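Penicillin binding protein 2X (Streptococcus thermophilus, PDB 5U47) probably acts as a transpeptidase that cross-links adjacent glycan strands of peptidoglycan at the division septum, and is a target of beta-lactam antibiotics. Local coordinates at residues Y144-G147 / T148-S151; Q227-L230 / E231-D235; I426-G430 / I431-P435; P653-Y656 / G657-K660. The protein carries 1 engineered substitution. All blocks are in the same frame, centred on the assembly; numbering follows the deposited sequence.

In the fold
The four contacts follow one another along the chain without overlap and form two touching pairs. Interactions 1 and 2 have centres about 12 Å apart: the loop between strand 134-143 and helix 151-154 lies against helix 224-241, and Ala150 N probably donates a hydrogen bond to Glu231 OE2 at 2.8 Å. Interactions 3 and 4, with centres about 14 Å apart, meet where Ile431 CD1 packs on Tyr656 OH at 3.5 Å, so the transpeptidase domain touches the second PASTA domain there. Interactions 2 and 4, whose centres are about 39 Å apart, lie on opposite sides of the chain's centre. Both pairs therefore mark places where distant parts of the sequence are joined.

Interaction 1. Residues Y144-G147 / T148-S151; sequences YPNG and TFAS
Gly147 O accepts a hydrogen bond from a water at 2.9 Å, and the same water donates to Phe149 O at 3.0 Å, bridging two carbonyls two residues apart. Gly147 ends a type I beta turn that starts at Tyr144, closed by Gly147 N to Tyr144 O at 3.1 Å. It leaves the turn at positive phi (62°), a backbone angle that favours glycine. Across this bend, Asn146 and Phe149 lie side by side and point the same way. Asn146 CB approaches Phe149 CG to 3.5 Å, while its amide stacks over one ring face with the two planes 26° apart and CG displaced toward the rim. Phe149 reaches this place with CG anti to its own backbone N (chi1 177°). Gln227 and Thr228 of helix 224-241 also touch the ring. Phe149 N makes a weak bond of 3.5 Å to Ser151 OG, a hydroxyl whose stronger partner is Tyr267 O. Ala150 stands at the N-cap of helix 151-154. The chemistry is thus divided: a water satisfies two carbonyls of the bend, Gly147 O and Phe149 O, while the ring packs against both helix 224-241 and the Asn146 amide, whose ND2 makes a weak bond to Val42 O.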
loop_
_atom_site.group_PDB
_atom_site.type_symbol
_atom_site.label_atom_id
_atom_site.label_comp_id
_atom_site.label_asym_id
_atom_site.label_seq_id
_atom_site.Cartn_x
_atom_site.Cartn_y
_atom_site.Cartn_z
ATOM N N TYR A 144 17.642 2.540 4.615
ATOM C CA TYR A 144 16.272 2.829 5.077
ATOM C C TYR A 144 16.468 3.640 6.360
ATOM O O TYR A 144 16.475 3.079 7.464
ATOM C CB TYR A 144 15.494 1.518 5.311
ATOM C CG TYR A 144 15.280 0.709 4.049
ATOM C CD1 TYR A 144 16.230 -0.213 3.614
ATOM C CD2 TYR A 144 14.127 0.890 3.265
ATOM C CE1 TYR A 144 16.029 -0.951 2.449
ATOM C CE2 TYR A 144 13.923 0.161 2.106
ATOM C CZ TYR A 144 14.872 -0.758 1.702
ATOM O OH TYR A 144 14.666 -1.457 0.525
ATOM N N PRO A 145 16.625 4.965 6.223
ATOM C CA PRO A 145 17.038 5.830 7.346
ATOM C C PRO A 145 16.148 5.870 8.572
ATOM O O PRO A 145 16.647 6.183 9.670
ATOM C CB PRO A 145 17.071 7.233 6.728
ATOM C CG PRO A 145 17.049 7.030 5.254
ATOM C CD PRO A 145 16.361 5.747 5.002
ATOM N N ASN A 146 14.858 5.580 8.390
ATOM C CA ASN A 146 13.904 5.624 9.488
ATOM C C ASN A 146 13.808 4.328 10.311
ATOM O O ASN A 146 13.038 4.275 11.263
ATOM C CB ASN A 146 12.533 6.039 8.959
ATOM C CG ASN A 146 12.564 7.411 8.320
ATOM O OD1 ASN A 146 12.612 8.429 9.003
ATOM N ND2 ASN A 146 12.550 7.440 7.011
ATOM N N GLY A 147 14.602 3.308 9.982
ATOM C CA GLY A 147 14.591 2.048 10.754
ATOM C C GLY A 147 13.227 1.331 10.719
ATOM O O GLY A 147 12.764 0.913 9.641
ATOM N N THR A 148 12.615 1.164 11.899
ATOM C CA THR A 148 11.281 0.541 12.020
ATOM C C THR A 148 10.237 1.603 11.680
ATOM O O THR A 148 9.831 2.414 12.533
ATOM C CB THR A 148 11.091 -0.044 13.423
ATOM O OG1 THR A 148 12.145 -1.001 13.662
ATOM C CG2 THR A 148 9.756 -0.713 13.543
ATOM N N PHE A 149 9.820 1.598 10.421
ATOM C CA PHE A 149 8.972 2.641 9.862
ATOM C C PHE A 149 8.331 2.094 8.602
ATOM O O PHE A 149 9.019 1.885 7.601
ATOM C CB PHE A 149 9.889 3.848 9.537
ATOM C CG PHE A 149 9.211 5.023 8.867
ATOM C CD1 PHE A 149 8.902 4.997 7.518
ATOM C CD2 PHE A 149 8.965 6.190 9.579
ATOM C CE1 PHE A 149 8.294 6.088 6.904
ATOM C CE2 PHE A 149 8.380 7.289 8.976
ATOM C CZ PHE A 149 8.057 7.240 7.631
ATOM N N ALA A 150 7.020 1.848 8.654
ATOM C CA ALA A 150 6.250 1.292 7.508
ATOM C C ALA A 150 7.043 0.227 6.786
ATOM O O ALA A 150 7.068 0.174 5.554
ATOM C CB ALA A 150 5.909 2.400 6.551
ATOM N N SER A 151 7.660 -0.652 7.553
ATOM C CA SER A 151 8.597 -1.608 6.970
ATOM C C SER A 151 7.986 -2.559 5.963
ATOM O O SER A 151 8.501 -2.701 4.837
ATOM C CB SER A 151 9.345 -2.356 8.075
ATOM O OG SER A 151 10.172 -1.449 8.783
HETATM O O HOH W 1 11.966 2.364 7.235
#

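Interaction 2. Residues Q227-L230 / E231-D235; sequences QTFL and ETQMD
Glu231 meets Gln227 one helical turn earlier, where Gln227 NE2 donates to Glu231 OE2 at 2.8 Å. The amide and carboxylate planes are 39° apart; the oxygen lies nearly in the amide plane but receives the proton on its anti side, with a moderately bent N-H...O angle of 140°. Both chains bend at chi2 to make this possible. The backbone N of Glu231 also bonds to Gln227 O at 3.0 Å. Thr232 follows with a weak backbone bond to Thr228 O, and a water that donates to Thr228 O also hydrogen-bonds to Thr232 OG1, at 3.1 Å. At Gln233 the backbone N reaches Phe229 O, while CG of the side chain comes to 3.9 Å from Phe229 CE2, approaching the ring obliquely; Gln233 NE2 donates to Thr560 O. Met234 N bonds to Leu230 O at 2.8 Å, and its side chain leads off to Ala246 and Ala248 of strand 245-252. Asp235 completes the run with a salt bridge to Arg264, which also pairs with Glu231 OE1. With Thr262 OG1 and, probably, Ala150 N as further partners of OE2, the buried carboxylate of Glu231 has three polar groups at OE2 and Arg264 at OE1, which would probably favour the charged form.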
loop_
_atom_site.group_PDB
_atom_site.type_symbol
_atom_site.label_atom_id
_atom_site.label_comp_id
_atom_site.label_asym_id
_atom_site.label_seq_id
_atom_site.Cartn_x
_atom_site.Cartn_y
_atom_site.Cartn_z
ATOM N N GLN A 227 3.555 8.973 10.526
ATOM C CA GLN A 227 3.957 7.559 10.525
ATOM C C GLN A 227 4.808 7.228 11.752
ATOM O O GLN A 227 4.586 6.208 12.389
ATOM C CB GLN A 227 4.726 7.224 9.261
ATOM C CG GLN A 227 5.174 5.764 9.157
ATOM C CD GLN A 227 4.040 4.801 8.795
ATOM O OE1 GLN A 227 3.226 5.079 7.902
ATOM N NE2 GLN A 227 4.028 3.645 9.429
ATOM N N THR A 228 5.781 8.090 12.062
ATOM C CA THR A 228 6.674 7.908 13.226
ATOM C C THR A 228 5.863 7.846 14.502
ATOM O O THR A 228 6.068 6.979 15.347
ATOM C CB THR A 228 7.756 9.028 13.278
ATOM O OG1 THR A 228 8.557 8.934 12.099
ATOM C CG2 THR A 228 8.677 8.898 14.490
ATOM N N PHE A 229 4.889 8.731 14.600
ATOM C CA PHE A 229 4.014 8.786 15.749
ATOM C C PHE A 229 3.145 7.530 15.832
ATOM O O PHE A 229 2.965 6.976 16.915
ATOM C CB PHE A 229 3.166 10.051 15.657
ATOM C CG PHE A 229 2.403 10.356 16.876
ATOM C CD1 PHE A 229 2.957 11.134 17.874
ATOM C CD2 PHE A 229 1.115 9.896 17.023
ATOM C CE1 PHE A 229 2.238 11.427 19.014
ATOM C CE2 PHE A 229 0.394 10.176 18.150
ATOM C CZ PHE A 229 0.953 10.939 19.157
ATOM N N LEU A 230 2.626 7.064 14.684
ATOM C CA LEU A 230 1.821 5.843 14.652
ATOM C C LEU A 230 2.605 4.609 15.144
ATOM O O LEU A 230 2.048 3.760 15.862
ATOM C CB LEU A 230 1.296 5.565 13.230
ATOM C CG LEU A 230 0.543 4.255 13.032
ATOM C CD1 LEU A 230 -0.683 4.199 13.908
ATOM C CD2 LEU A 230 0.156 4.061 11.580
ATOM N N GLU A 231 3.871 4.497 14.731
ATOM C CA GLU A 231 4.728 3.352 15.119
ATOM C C GLU A 231 4.864 3.275 16.643
ATOM O O GLU A 231 4.739 2.213 17.234
ATOM C CB GLU A 231 6.127 3.434 14.468
ATOM C CG GLU A 231 6.165 3.392 12.930
ATOM C CD GLU A 231 5.955 2.010 12.282
ATOM O OE1 GLU A 231 6.245 0.989 12.929
ATOM O OE2 GLU A 231 5.537 1.947 11.086
ATOM N N THR A 232 5.114 4.412 17.268
ATOM C CA THR A 232 5.228 4.484 18.718
ATOM C C THR A 232 3.932 4.053 19.399
ATOM O O THR A 232 3.962 3.235 20.319
ATOM C CB THR A 232 5.568 5.911 19.162
ATOM O OG1 THR A 232 6.752 6.343 18.493
ATOM C CG2 THR A 232 5.741 5.995 20.665
ATOM N N GLN A 233 2.797 4.579 18.952
ATOM C CA GLN A 233 1.517 4.210 19.573
ATOM C C GLN A 233 1.118 2.778 19.302
ATOM O O GLN A 233 0.495 2.162 20.155
ATOM C CB GLN A 233 0.383 5.162 19.179
ATOM C CG GLN A 233 0.664 6.577 19.579
ATOM C CD GLN A 233 0.983 6.684 21.052
ATOM O OE1 GLN A 233 2.039 7.146 21.396
ATOM N NE2 GLN A 233 0.084 6.174 21.928
ATOM N N MET A 234 1.499 2.247 18.136
ATOM C CA MET A 234 1.207 0.868 17.813
ATOM C C MET A 234 2.019 -0.071 18.712
ATOM O O MET A 234 1.519 -1.113 19.106
ATOM C CB MET A 234 1.500 0.570 16.347
ATOM C CG MET A 234 0.794 -0.652 15.862
ATOM S SD MET A 234 -1.010 -0.405 15.842
ATOM C CE MET A 234 -1.362 -1.901 14.950
ATOM N N ASP A 235 3.268 0.287 19.012
ATOM C CA ASP A 235 4.078 -0.528 19.933
ATOM C C ASP A 235 3.405 -0.599 21.287
ATOM O O ASP A 235 3.351 -1.668 21.891
ATOM C CB ASP A 235 5.489 0.028 20.137
ATOM C CG ASP A 235 6.378 -0.146 18.928
ATOM O OD1 ASP A 235 6.078 -0.967 18.019
ATOM O OD2 ASP A 235 7.398 0.551 18.899
HETATM O O HOH W 2 8.486 5.733 15.961
#

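Interaction 3. Residues I426-G430 / I431-P435; sequences ISNNG and IMLEP
A type I' beta turn from Asn428 to Ile431 carries the chain out of helix 416-427 and into a short, weakly bonded strand at about 432-433. Its closing bond runs from Ile431 N to Asn428 O at 2.9 Å. The side chain of Asn428 supplies a second link, as ND2 donates to Ile431 O at 2.9 Å with an N-H...O angle of 156°. The residue therefore holds Ile431 twice, by its carbonyl and by its amide. A chi1 of -176° swings the Asn428 amide away from its own N and across to that carbonyl. On arrival ND2 also packs against Ile431 CB at 3.4 Å and Leu433 CD2 at 3.6 Å. Gly430, at phi 88°, takes a conformation in which a CB would be jammed against the preceding carbonyl O, so the turn calls for glycine here. Around the turn, Ile426 packs on Val299, Met300 and Ser303 of helix 297-308. The short strand pairs antiparallel with strand 456-458; Leu433 of this strand, and Ile431 just before it, touch Val456, while Met432 rests on Arg421 and Thr424 of helix 416-427.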
loop_
_atom_site.group_PDB
_atom_site.type_symbol
_atom_site.label_atom_id
_atom_site.label_comp_id
_atom_site.label_asym_id
_atom_site.label_seq_id
_atom_site.Cartn_x
_atom_site.Cartn_y
_atom_site.Cartn_z
ATOM N N ILE A 426 -18.345 6.215 2.676
ATOM C CA ILE A 426 -19.014 6.698 3.871
ATOM C C ILE A 426 -18.497 8.089 4.238
ATOM O O ILE A 426 -19.293 8.964 4.568
ATOM C CB ILE A 426 -18.796 5.718 5.030
ATOM C CG1 ILE A 426 -19.348 4.329 4.673
ATOM C CG2 ILE A 426 -19.414 6.251 6.327
ATOM C CD1 ILE A 426 -20.848 4.258 4.516
ATOM N N SER A 427 -17.176 8.275 4.163
ATOM C CA SER A 427 -16.501 9.525 4.520
ATOM C C SER A 427 -16.560 10.625 3.462
ATOM O O SER A 427 -16.309 11.795 3.776
ATOM C CB SER A 427 -14.999 9.271 4.780
ATOM O OG SER A 427 -14.264 9.117 3.536
ATOM N N ASN A 428 -16.851 10.249 2.221
ATOM C CA ASN A 428 -16.847 11.192 1.095
ATOM C C ASN A 428 -18.213 11.277 0.362
ATOM O O ASN A 428 -18.292 11.059 -0.857
ATOM C CB ASN A 428 -15.722 10.768 0.123
ATOM C CG ASN A 428 -15.555 11.718 -1.049
ATOM O OD1 ASN A 428 -15.499 12.920 -0.869
ATOM N ND2 ASN A 428 -15.457 11.162 -2.269
ATOM N N ASN A 429 -19.276 11.582 1.118
ATOM C CA ASN A 429 -20.620 11.821 0.566
ATOM C C ASN A 429 -21.174 10.735 -0.372
ATOM O O ASN A 429 -21.895 11.027 -1.337
ATOM C CB ASN A 429 -20.629 13.197 -0.131
ATOM C CG ASN A 429 -20.278 14.329 0.824
ATOM O OD1 ASN A 429 -19.312 15.075 0.608
ATOM N ND2 ASN A 429 -21.009 14.418 1.911
ATOM N N GLY A 430 -20.847 9.488 -0.076
ATOM C CA GLY A 430 -21.302 8.360 -0.870
ATOM C C GLY A 430 -20.419 7.981 -2.045
ATOM O O GLY A 430 -20.629 6.934 -2.637
ATOM N N ILE A 431 -19.411 8.811 -2.339
ATOM C CA ILE A 431 -18.526 8.663 -3.516
ATOM C C ILE A 431 -17.265 7.900 -3.148
ATOM O O ILE A 431 -16.400 8.415 -2.447
ATOM C CB ILE A 431 -18.156 10.063 -4.076
ATOM C CG1 ILE A 431 -19.439 10.852 -4.387
ATOM C CG2 ILE A 431 -17.259 9.959 -5.312
ATOM C CD1 ILE A 431 -19.205 12.326 -4.608
ATOM N N MET A 432 -17.151 6.687 -3.668
ATOM C CA MET A 432 -16.047 5.811 -3.350
ATOM C C MET A 432 -14.797 6.228 -4.119
ATOM O O MET A 432 -14.870 6.584 -5.318
ATOM C CB MET A 432 -16.434 4.367 -3.667
ATOM C CG MET A 432 -15.572 3.339 -2.977
ATOM S SD MET A 432 -16.360 1.697 -2.951
ATOM C CE MET A 432 -16.115 1.332 -4.663
ATOM N N LEU A 433 -13.664 6.165 -3.418
ATOM C CA LEU A 433 -12.360 6.538 -3.937
ATOM C C LEU A 433 -11.413 5.363 -3.905
ATOM O O LEU A 433 -11.529 4.469 -3.052
ATOM C CB LEU A 433 -11.749 7.653 -3.072
ATOM C CG LEU A 433 -12.563 8.934 -2.876
ATOM C CD1 LEU A 433 -11.860 9.919 -1.947
ATOM C CD2 LEU A 433 -12.838 9.597 -4.207
ATOM N N GLU A 434 -10.477 5.361 -4.849
ATOM C CA GLU A 434 -9.430 4.342 -4.889
ATOM C C GLU A 434 -8.353 4.735 -3.860
ATOM O O GLU A 434 -7.846 5.861 -3.901
ATOM C CB GLU A 434 -8.820 4.299 -6.284
ATOM C CG GLU A 434 -7.705 3.286 -6.492
ATOM C CD GLU A 434 -8.175 1.840 -6.607
ATOM O OE1 GLU A 434 -9.328 1.491 -6.249
ATOM O OE2 GLU A 434 -7.347 1.036 -7.062
ATOM N N PRO A 435 -7.997 3.826 -2.934
ATOM C CA PRO A 435 -6.911 4.141 -2.031
ATOM C C PRO A 435 -5.626 4.335 -2.848
ATOM O O PRO A 435 -5.433 3.622 -3.836
ATOM C CB PRO A 435 -6.825 2.899 -1.130
ATOM C CG PRO A 435 -8.192 2.320 -1.185
ATOM C CD PRO A 435 -8.600 2.520 -2.609
#

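Interaction 4. Residues P653-Y656 / G657-K660; sequences PDMY and GWTK
The backbone folds into a type II beta turn from Met655 to Trp658, closed by Trp658 N to Met655 O at 3.0 Å. Gly657 takes the third position at phi 84°, where a side chain would clash with Tyr656 O. The turn belongs to the second PASTA domain and leads into helix 660-670. Overlapping its start is an Asx turn: Asp654 OD1 accepts from Tyr656 N at 3.1 Å on the anti side of the carboxylate, while OD2 accepts a hydrogen bond from the backbone N of Lys459. The main side-chain contact is made by Met655, which lies across one face of the Trp658 indole. Its CA sits 3.7 Å from the centroid of the five-membered ring, 10° off the normal, a CH-pi contact. CG passes over the ring nearer the rim, and SD stands 4.8 Å from the centroid of the six-membered ring, a rather distant Met-aromatic contact. A bend at chi3 (65°) returns the methyl, and CE approaches CE3 of Trp658 to 3.7 Å. Pro653 crosses the indole at about a right angle, with CB meeting CZ2 of Trp658 at 3.8 Å. Trp658 also touches Ile617 and Leu619 of strand 615-619. At the indole edge, in its plane, a water accepts from Trp658 NE1 at 3.2 Å and donates to Asp654 O.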
loop_
_atom_site.group_PDB
_atom_site.type_symbol
_atom_site.label_atom_id
_atom_site.label_comp_id
_atom_site.label_asym_id
_atom_site.label_seq_id
_atom_site.Cartn_x
_atom_site.Cartn_y
_atom_site.Cartn_z
ATOM N N PRO A 653 -22.140 -1.009 -15.885
ATOM C CA PRO A 653 -21.362 -0.578 -14.724
ATOM C C PRO A 653 -22.003 0.543 -13.921
ATOM O O PRO A 653 -22.956 1.145 -14.367
ATOM C CB PRO A 653 -20.090 0.017 -15.351
ATOM C CG PRO A 653 -20.040 -0.510 -16.742
ATOM C CD PRO A 653 -21.443 -0.763 -17.157
ATOM N N ASP A 654 -21.435 0.802 -12.742
ATOM C CA ASP A 654 -21.749 1.981 -11.926
ATOM C C ASP A 654 -20.851 2.987 -12.652
ATOM O O ASP A 654 -19.632 2.846 -12.662
ATOM C CB ASP A 654 -21.344 1.755 -10.466
ATOM C CG ASP A 654 -21.341 3.024 -9.619
ATOM O OD1 ASP A 654 -21.580 4.136 -10.139
ATOM O OD2 ASP A 654 -21.059 2.891 -8.393
ATOM N N MET A 655 -21.473 3.962 -13.311
ATOM C CA MET A 655 -20.748 4.893 -14.147
ATOM C C MET A 655 -20.478 6.222 -13.450
ATOM O O MET A 655 -20.016 7.179 -14.092
ATOM C CB MET A 655 -21.537 5.103 -15.457
ATOM C CG MET A 655 -21.731 3.828 -16.276
ATOM S SD MET A 655 -22.941 4.010 -17.610
ATOM C CE MET A 655 -22.111 5.191 -18.641
ATOM N N TYR A 656 -20.724 6.284 -12.139
ATOM C CA TYR A 656 -20.508 7.525 -11.415
ATOM C C TYR A 656 -19.053 7.985 -11.570
ATOM O O TYR A 656 -18.109 7.197 -11.414
ATOM C CB TYR A 656 -20.869 7.407 -9.937
ATOM C CG TYR A 656 -20.901 8.765 -9.270
ATOM C CD1 TYR A 656 -19.729 9.392 -8.837
ATOM C CD2 TYR A 656 -22.086 9.444 -9.121
ATOM C CE1 TYR A 656 -19.757 10.650 -8.255
ATOM C CE2 TYR A 656 -22.127 10.696 -8.536
ATOM C CZ TYR A 656 -20.960 11.292 -8.113
ATOM O OH TYR A 656 -21.017 12.532 -7.555
ATOM N N GLY A 657 -18.880 9.255 -11.898
ATOM C CA GLY A 657 -17.536 9.819 -12.065
ATOM C C GLY A 657 -16.876 9.625 -13.433
ATOM O O GLY A 657 -15.790 10.142 -13.664
ATOM N N TRP A 658 -17.505 8.875 -14.334
ATOM C CA TRP A 658 -16.963 8.714 -15.692
ATOM C C TRP A 658 -16.954 10.029 -16.467
ATOM O O TRP A 658 -17.902 10.821 -16.377
ATOM C CB TRP A 658 -17.796 7.721 -16.514
ATOM C CG TRP A 658 -17.609 6.285 -16.187
ATOM C CD1 TRP A 658 -17.209 5.754 -15.003
ATOM C CD2 TRP A 658 -17.934 5.177 -17.030
ATOM N NE1 TRP A 658 -17.215 4.389 -15.071
ATOM C CE2 TRP A 658 -17.650 4.007 -16.308
ATOM C CE3 TRP A 658 -18.395 5.064 -18.347
ATOM C CZ2 TRP A 658 -17.847 2.722 -16.844
ATOM C CZ3 TRP A 658 -18.581 3.773 -18.891
ATOM C CH2 TRP A 658 -18.309 2.633 -18.138
ATOM N N THR A 659 -15.910 10.244 -17.263
ATOM C CA THR A 659 -15.913 11.395 -18.158
ATOM C C THR A 659 -16.895 11.142 -19.302
ATOM O O THR A 659 -17.231 9.991 -19.611
ATOM C CB THR A 659 -14.529 11.674 -18.772
ATOM O OG1 THR A 659 -14.086 10.525 -19.524
ATOM C CG2 THR A 659 -13.524 12.033 -17.672
ATOM N N LYS A 660 -17.363 12.216 -19.921
ATOM C CA LYS A 660 -18.283 12.093 -21.054
ATOM C C LYS A 660 -17.618 11.309 -22.196
ATOM O O LYS A 660 -18.245 10.469 -22.830
ATOM C CB LYS A 660 -18.744 13.468 -21.549
ATOM C CG LYS A 660 -19.796 13.362 -22.643
ATOM C CD LYS A 660 -20.339 14.713 -23.072
ATOM C CE LYS A 660 -21.419 14.531 -24.135
ATOM N NZ LYS A 660 -22.161 15.790 -24.413
HETATM O O HOH W 3 -17.109 1.642 -13.531
#